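Local coordinates for protein beta-mannosidase (Trichoderma harzianum, PDB 4CVU) that probably removes beta-linked mannose from the non-reducing ends of oligosaccharides, as a fungal enzyme of glycoside hydrolase family 2, at residues F109-H123 and A142-F156. Residues are numbered along the deposited sequence; the frame is centred on the assembly and turned at random.
With NAG (2-acetamido-2-deoxy-beta-D-glucopyranose), chain C; MAN (alpha-D-mannopyranose), chain B; NAG (2-acetamido-2-deoxy-beta-D-glucopyranose), chain D.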
loop_
_atom_site.group_PDB
_atom_site.type_symbol
_atom_site.label_atom_id
_atom_site.label_comp_id
_atom_site.label_asym_id
_atom_site.label_seq_id
_atom_site.Cartn_x
_atom_site.Cartn_y
_atom_site.Cartn_z
ATOM N N PHE A 109 11.468 35.997 10.372
ATOM C CA PHE A 109 10.723 34.759 10.097
ATOM C C PHE A 109 9.495 35.070 9.262
ATOM O O PHE A 109 8.580 35.759 9.717
ATOM C CB PHE A 109 10.268 34.101 11.402
ATOM C CG PHE A 109 11.395 33.627 12.286
ATOM C CD1 PHE A 109 12.185 32.551 11.905
ATOM C CD2 PHE A 109 11.633 34.225 13.517
ATOM C CE1 PHE A 109 13.202 32.080 12.706
ATOM C CE2 PHE A 109 12.657 33.763 14.337
ATOM C CZ PHE A 109 13.449 32.701 13.928
ATOM N N ASP A 110 9.473 34.592 8.028
ATOM C CA ASP A 110 8.321 34.846 7.169
ATOM C C ASP A 110 7.107 33.962 7.544
ATOM O O ASP A 110 5.956 34.277 7.161
ATOM C CB ASP A 110 8.677 34.681 5.693
ATOM C CG ASP A 110 9.632 35.746 5.198
ATOM O OD1 ASP A 110 10.035 36.654 5.965
ATOM O OD2 ASP A 110 10.017 35.660 4.034
ATOM N N GLY A 111 7.342 32.903 8.323
ATOM C CA GLY A 111 6.220 32.123 8.847
ATOM C C GLY A 111 6.622 31.022 9.808
ATOM O O GLY A 111 7.499 30.202 9.499
ATOM N N LEU A 112 5.994 31.018 10.986
ATOM C CA LEU A 112 6.201 29.983 11.970
ATOM C C LEU A 112 4.828 29.451 12.365
ATOM O O LEU A 112 3.918 30.213 12.629
ATOM C CB LEU A 112 6.934 30.514 13.198
ATOM C CG LEU A 112 8.315 31.128 12.954
ATOM C CD1 LEU A 112 8.701 31.908 14.183
ATOM C CD2 LEU A 112 9.369 30.066 12.609
ATOM N N ASP A 113 4.693 28.128 12.392
ATOM C CA ASP A 113 3.400 27.469 12.503
ATOM C C ASP A 113 3.398 26.622 13.745
ATOM O O ASP A 113 4.131 25.620 13.781
ATOM C CB ASP A 113 3.198 26.578 11.258
ATOM C CG ASP A 113 1.843 25.909 11.213
ATOM O OD1 ASP A 113 0.913 26.237 11.984
ATOM O OD2 ASP A 113 1.685 25.041 10.326
ATOM N N THR A 114 2.679 27.010 14.810
ATOM C CA THR A 114 2.147 28.356 15.069
ATOM C C THR A 114 2.707 28.931 16.425
ATOM O O THR A 114 3.569 29.800 16.419
ATOM C CB THR A 114 0.591 28.344 15.067
ATOM O OG1 THR A 114 0.128 28.160 13.735
ATOM C CG2 THR A 114 0.010 29.647 15.588
ATOM N N TYR A 115 2.206 28.429 17.566
ATOM C CA TYR A 115 2.712 28.807 18.888
ATOM C C TYR A 115 4.135 28.268 19.016
ATOM O O TYR A 115 4.361 27.061 18.879
ATOM C CB TYR A 115 1.882 28.236 20.025
ATOM C CG TYR A 115 0.415 28.640 20.087
ATOM C CD1 TYR A 115 0.026 29.888 20.550
ATOM C CD2 TYR A 115 -0.575 27.743 19.738
ATOM C CE1 TYR A 115 -1.334 30.240 20.620
ATOM C CE2 TYR A 115 -1.919 28.063 19.839
ATOM C CZ TYR A 115 -2.307 29.312 20.253
ATOM O OH TYR A 115 -3.675 29.613 20.314
ATOM N N ALA A 116 5.089 29.159 19.263
ATOM C CA ALA A 116 6.502 28.794 19.330
ATOM C C ALA A 116 7.226 29.607 20.427
ATOM O O ALA A 116 6.762 30.647 20.885
ATOM C CB ALA A 116 7.157 29.022 17.986
ATOM N N THR A 117 8.362 29.088 20.848
ATOM C CA THR A 117 9.222 29.797 21.775
ATOM C C THR A 117 10.586 29.869 21.090
ATOM O O THR A 117 11.228 28.845 20.887
ATOM C CB THR A 117 9.304 29.059 23.127
ATOM O OG1 THR A 117 7.995 28.959 23.695
ATOM C CG2 THR A 117 10.227 29.790 24.115
ATOM N N VAL A 118 10.997 31.072 20.705
ATOM C CA VAL A 118 12.251 31.256 19.987
ATOM C C VAL A 118 13.356 31.578 20.995
ATOM O O VAL A 118 13.172 32.454 21.852
ATOM C CB VAL A 118 12.132 32.406 18.965
ATOM C CG1 VAL A 118 13.409 32.531 18.144
ATOM C CG2 VAL A 118 10.927 32.204 18.051
ATOM N N LYS A 119 14.483 30.872 20.886
ATOM C CA LYS A 119 15.644 31.083 21.737
ATOM C C LYS A 119 16.902 31.277 20.918
ATOM O O LYS A 119 17.134 30.575 19.943
ATOM C CB LYS A 119 15.887 29.908 22.682
ATOM C CG LYS A 119 14.921 29.809 23.837
ATOM C CD LYS A 119 15.420 28.796 24.857
ATOM C CE LYS A 119 14.293 28.336 25.767
ATOM N NZ LYS A 119 14.789 27.766 27.052
ATOM N N PHE A 120 17.734 32.217 21.350
ATOM C CA PHE A 120 18.985 32.512 20.681
ATOM C C PHE A 120 20.063 32.608 21.766
ATOM O O PHE A 120 19.973 33.434 22.689
ATOM C CB PHE A 120 18.870 33.810 19.863
ATOM C CG PHE A 120 20.003 34.023 18.898
ATOM C CD1 PHE A 120 20.031 33.365 17.687
ATOM C CD2 PHE A 120 21.049 34.866 19.207
ATOM C CE1 PHE A 120 21.064 33.558 16.789
ATOM C CE2 PHE A 120 22.093 35.060 18.315
ATOM C CZ PHE A 120 22.102 34.414 17.107
ATOM N N CYS A 121 21.064 31.742 21.647
ATOM C CA CYS A 121 22.044 31.504 22.709
ATOM C C CYS A 121 21.342 31.326 24.055
ATOM O O CYS A 121 21.666 32.002 25.027
ATOM C CB CYS A 121 23.063 32.645 22.772
ATOM S SG CYS A 121 24.535 32.192 23.731
ATOM N N ASP A 122 20.325 30.485 24.094
ATOM C CA ASP A 122 19.640 30.103 25.333
ATOM C C ASP A 122 18.728 31.180 25.986
ATOM O O ASP A 122 18.194 30.980 27.060
ATOM C CB ASP A 122 20.673 29.610 26.330
ATOM C CG ASP A 122 20.363 28.248 26.866
ATOM O OD1 ASP A 122 19.177 27.888 26.941
ATOM O OD2 ASP A 122 21.311 27.534 27.227
ATOM N N HIS A 123 18.519 32.289 25.297
ATOM C CA HIS A 123 17.643 33.340 25.751
ATOM C C HIS A 123 16.331 33.349 24.989
ATOM O O HIS A 123 16.354 33.405 23.798
ATOM C CB HIS A 123 18.341 34.667 25.510
ATOM C CG HIS A 123 19.575 34.850 26.333
ATOM N ND1 HIS A 123 20.095 36.085 26.620
ATOM C CD2 HIS A 123 20.363 33.956 26.963
ATOM C CE1 HIS A 123 21.169 35.942 27.369
ATOM N NE2 HIS A 123 21.352 34.659 27.594
ATOM N N ALA A 142 21.657 39.095 23.044
ATOM C CA ALA A 142 21.866 37.658 23.236
ATOM C C ALA A 142 23.188 37.241 22.590
ATOM O O ALA A 142 23.976 36.521 23.189
ATOM C CB ALA A 142 20.712 36.873 22.646
ATOM N N LEU A 143 23.433 37.730 21.380
ATOM C CA LEU A 143 24.681 37.459 20.677
ATOM C C LEU A 143 25.890 37.958 21.473
ATOM O O LEU A 143 26.894 37.262 21.574
ATOM C CB LEU A 143 24.651 38.098 19.282
ATOM C CG LEU A 143 25.908 38.040 18.406
ATOM C CD1 LEU A 143 26.367 36.610 18.202
ATOM C CD2 LEU A 143 25.666 38.702 17.057
ATOM N N ALA A 144 25.785 39.160 22.037
ATOM C CA ALA A 144 26.898 39.760 22.789
ATOM C C ALA A 144 27.252 38.958 24.031
ATOM O O ALA A 144 28.415 38.763 24.311
ATOM C CB ALA A 144 26.569 41.194 23.172
ATOM N N SER A 145 26.248 38.486 24.763
ATOM C CA SER A 145 26.469 37.626 25.938
ATOM C C SER A 145 26.967 36.211 25.583
ATOM O O SER A 145 27.432 35.478 26.460
ATOM C CB SER A 145 25.173 37.493 26.753
ATOM O OG SER A 145 24.238 36.621 26.110
ATOM N N CYS A 146 26.861 35.827 24.315
ATOM C CA CYS A 146 27.120 34.441 23.927
ATOM C C CYS A 146 28.596 34.117 23.972
ATOM O O CYS A 146 29.400 34.732 23.274
ATOM C CB CYS A 146 26.568 34.109 22.532
ATOM S SG CYS A 146 26.091 32.362 22.394
ATOM N N LYS A 147 28.929 33.119 24.776
ATOM C CA LYS A 147 30.318 32.719 25.017
ATOM C C LYS A 147 30.912 31.880 23.861
ATOM O O LYS A 147 32.125 31.712 23.773
ATOM C CB LYS A 147 30.389 31.964 26.348
ATOM C CG LYS A 147 29.926 32.813 27.537
ATOM C CD LYS A 147 30.127 32.139 28.892
ATOM N N SER A 148 30.048 31.366 22.980
ATOM C CA SER A 148 30.458 30.740 21.715
ATOM C C SER A 148 29.417 31.026 20.603
ATOM O O SER A 148 28.495 31.816 20.801
ATOM C CB SER A 148 30.666 29.225 21.908
ATOM O OG SER A 148 29.704 28.675 22.787
ATOM N N ASP A 149 29.582 30.395 19.443
ATOM C CA ASP A 149 28.644 30.546 18.326
ATOM C C ASP A 149 27.204 30.228 18.738
ATOM O O ASP A 149 26.957 29.223 19.397
ATOM C CB ASP A 149 29.046 29.638 17.160
ATOM C CG ASP A 149 30.221 30.184 16.356
ATOM O OD1 ASP A 149 30.894 31.151 16.803
ATOM O OD2 ASP A 149 30.468 29.635 15.256
ATOM N N PRO A 150 26.249 31.084 18.339
ATOM C CA PRO A 150 24.912 30.966 18.914
ATOM C C PRO A 150 24.070 29.854 18.278
ATOM O O PRO A 150 24.149 29.616 17.078
ATOM C CB PRO A 150 24.308 32.347 18.675
ATOM C CG PRO A 150 24.996 32.871 17.473
ATOM C CD PRO A 150 26.357 32.232 17.413
ATOM N N VAL A 151 23.303 29.167 19.116
ATOM C CA VAL A 151 22.356 28.164 18.683
ATOM C C VAL A 151 20.985 28.833 18.690
ATOM O O VAL A 151 20.602 29.499 19.672
ATOM C CB VAL A 151 22.378 26.939 19.622
ATOM C CG1 VAL A 151 21.146 26.078 19.451
ATOM C CG2 VAL A 151 23.644 26.125 19.377
ATOM N N LEU A 152 20.289 28.699 17.569
ATOM C CA LEU A 152 18.900 29.113 17.437
ATOM C C LEU A 152 18.010 27.896 17.594
ATOM O O LEU A 152 18.210 26.895 16.899
ATOM C CB LEU A 152 18.669 29.730 16.062
ATOM C CG LEU A 152 17.235 30.099 15.684
ATOM C CD1 LEU A 152 16.600 31.057 16.683
ATOM C CD2 LEU A 152 17.266 30.715 14.294
ATOM N N SER A 153 17.052 27.968 18.515
ATOM C CA SER A 153 16.097 26.904 18.684
ATOM C C SER A 153 14.697 27.473 18.705
ATOM O O SER A 153 14.487 28.587 19.205
ATOM C CB SER A 153 16.362 26.089 19.948
ATOM O OG SER A 153 15.885 26.757 21.090
ATOM N N ILE A 154 13.761 26.698 18.152
ATOM C CA ILE A 154 12.365 27.087 18.055
ATOM C C ILE A 154 11.482 25.946 18.555
ATOM O O ILE A 154 11.286 24.917 17.872
ATOM C CB ILE A 154 11.978 27.467 16.606
ATOM C CG1 ILE A 154 13.068 28.323 15.961
ATOM C CG2 ILE A 154 10.651 28.214 16.593
ATOM C CD1 ILE A 154 12.840 28.598 14.498
ATOM N N ASN A 155 10.956 26.103 19.752
ATOM C CA ASN A 155 10.164 25.053 20.381
ATOM C C ASN A 155 8.694 25.267 20.045
ATOM O O ASN A 155 8.099 26.205 20.538
ATOM C CB ASN A 155 10.422 25.063 21.891
ATOM C CG ASN A 155 9.670 23.975 22.631
ATOM O OD1 ASN A 155 8.904 23.227 22.054
ATOM N ND2 ASN A 155 9.900 23.892 23.937
ATOM N N PHE A 156 8.141 24.405 19.181
ATOM C CA PHE A 156 6.757 24.511 18.694
ATOM C C PHE A 156 5.780 23.734 19.572
ATOM O O PHE A 156 5.997 22.559 19.857
ATOM C CB PHE A 156 6.632 24.016 17.247
ATOM C CG PHE A 156 7.357 24.851 16.232
ATOM C CD1 PHE A 156 6.742 25.946 15.632
ATOM C CD2 PHE A 156 8.662 24.547 15.855
ATOM C CE1 PHE A 156 7.416 26.719 14.694
ATOM C CE2 PHE A 156 9.332 25.314 14.923
ATOM C CZ PHE A 156 8.715 26.398 14.339
HETATM C C1 NAG C . 5.641 23.636 24.148
HETATM C C2 NAG C . 6.493 23.952 25.403
HETATM C C3 NAG C . 5.934 25.163 26.135
HETATM C C4 NAG C . 5.680 26.340 25.195
HETATM C C5 NAG C . 4.930 25.896 23.912
HETATM C C6 NAG C . 4.831 27.029 22.866
HETATM C C7 NAG C . 7.608 22.033 26.381
HETATM C C8 NAG C . 7.589 20.873 27.332
HETATM N N2 NAG C . 6.533 22.814 26.315
HETATM O O3 NAG C . 6.856 25.531 27.150
HETATM O O4 NAG C . 4.894 27.294 25.894
HETATM O O5 NAG C . 5.563 24.778 23.315
HETATM O O6 NAG C . 6.084 27.304 22.260
HETATM O O7 NAG C . 8.590 22.224 25.697
HETATM C C1 MAN B . 13.667 36.382 30.227
HETATM C C2 MAN B . 15.108 36.483 29.732
HETATM C C3 MAN B . 15.450 35.295 28.834
HETATM C C4 MAN B . 15.124 33.988 29.559
HETATM C C5 MAN B . 13.639 33.988 29.954
HETATM C C6 MAN B . 13.232 32.722 30.695
HETATM O O2 MAN B . 16.000 36.559 30.831
HETATM O O3 MAN B . 16.806 35.346 28.437
HETATM O O4 MAN B . 15.448 32.878 28.741
HETATM O O5 MAN B . 13.343 35.117 30.772
HETATM O O6 MAN B . 11.862 32.809 31.057
HETATM C C1 NAG D . 5.559 28.583 25.957
HETATM C C2 NAG D . 4.546 29.688 26.256
HETATM C C3 NAG D . 5.229 31.058 26.358
HETATM C C4 NAG D . 6.445 31.005 27.268
HETATM C C5 NAG D . 7.352 29.834 26.851
HETATM C C6 NAG D . 8.567 29.713 27.760
HETATM C C7 NAG D . 2.305 29.330 25.272
HETATM C C8 NAG D . 1.813 28.628 26.469
HETATM N N2 NAG D . 3.543 29.768 25.220
HETATM O O3 NAG D . 4.307 32.037 26.778
HETATM O O4 NAG D . 7.129 32.236 27.119
HETATM O O5 NAG D . 6.614 28.626 26.923
HETATM O O6 NAG D . 8.058 29.347 29.013
HETATM O O7 NAG D . 1.546 29.466 24.296
HETATM O O HOH W 1 13.428 27.360 22.003
#
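Phe120 is the large bump of this contact, and Ala142, Leu143, Pro150 and Leu152 line the hollow that takes it. Pro150 CB sits over one face of the Phe120 ring, 3.8 Å from its centroid, in a CH-pi contact. CB of Ala142 and CB of Leu143 meet the ring at its edge, on the helix side. The ring reaches this hollow because CG stands anti to the backbone N (chi1 -167°). Replacing Phe120 by alanine would probably open a gap between Pro150 and the pair Ala142 and Leu143, leaving the proline without its aromatic partner.

Strands 116-120 and 152-156 run antiparallel as neighbours in the six-stranded sheet of the galactose-binding-like domain. Backbone hydrogen bonds run both ways between Thr117 and Asn155 and between Lys119 and Ser153, and Cys121 N donates to Val151 O. On the Phe120 face, Val118 CG1 meets Leu152 CD1 at 3.8 Å. CG2 of Ile154 rests on the small Ala116 CB, while its CD1 reaches Phe109 CE1 at 3.9 Å. The Phe156 ring turns its edge to Leu112 CD2, 4.1 Å from CZ. Leu107 of strand 103-109, in the other sheet, also packs on Val118 and Leu152, as in a beta-sandwich core.

On the other face Thr117 and Asn155 hold a sugar of the attached glycan, and a water bridges Thr117 O and Ser153 OG. O6 of the chain C NAG accepts from Thr117 OG1 and donates to Asn155 O, 2.9 Å each. Asn155 ND2 donates to O7 of the same sugar at 2.8 Å, nearly straight (168°).

Next to the Phe120-Leu152 pair, a disulfide ties Cys121, in the type I' turn, to Cys146. Backbone bonds thus pair the strands, apolar side chains face the other sheet, polar ones hold the protein's own glycan, and the disulfide fixes the turn.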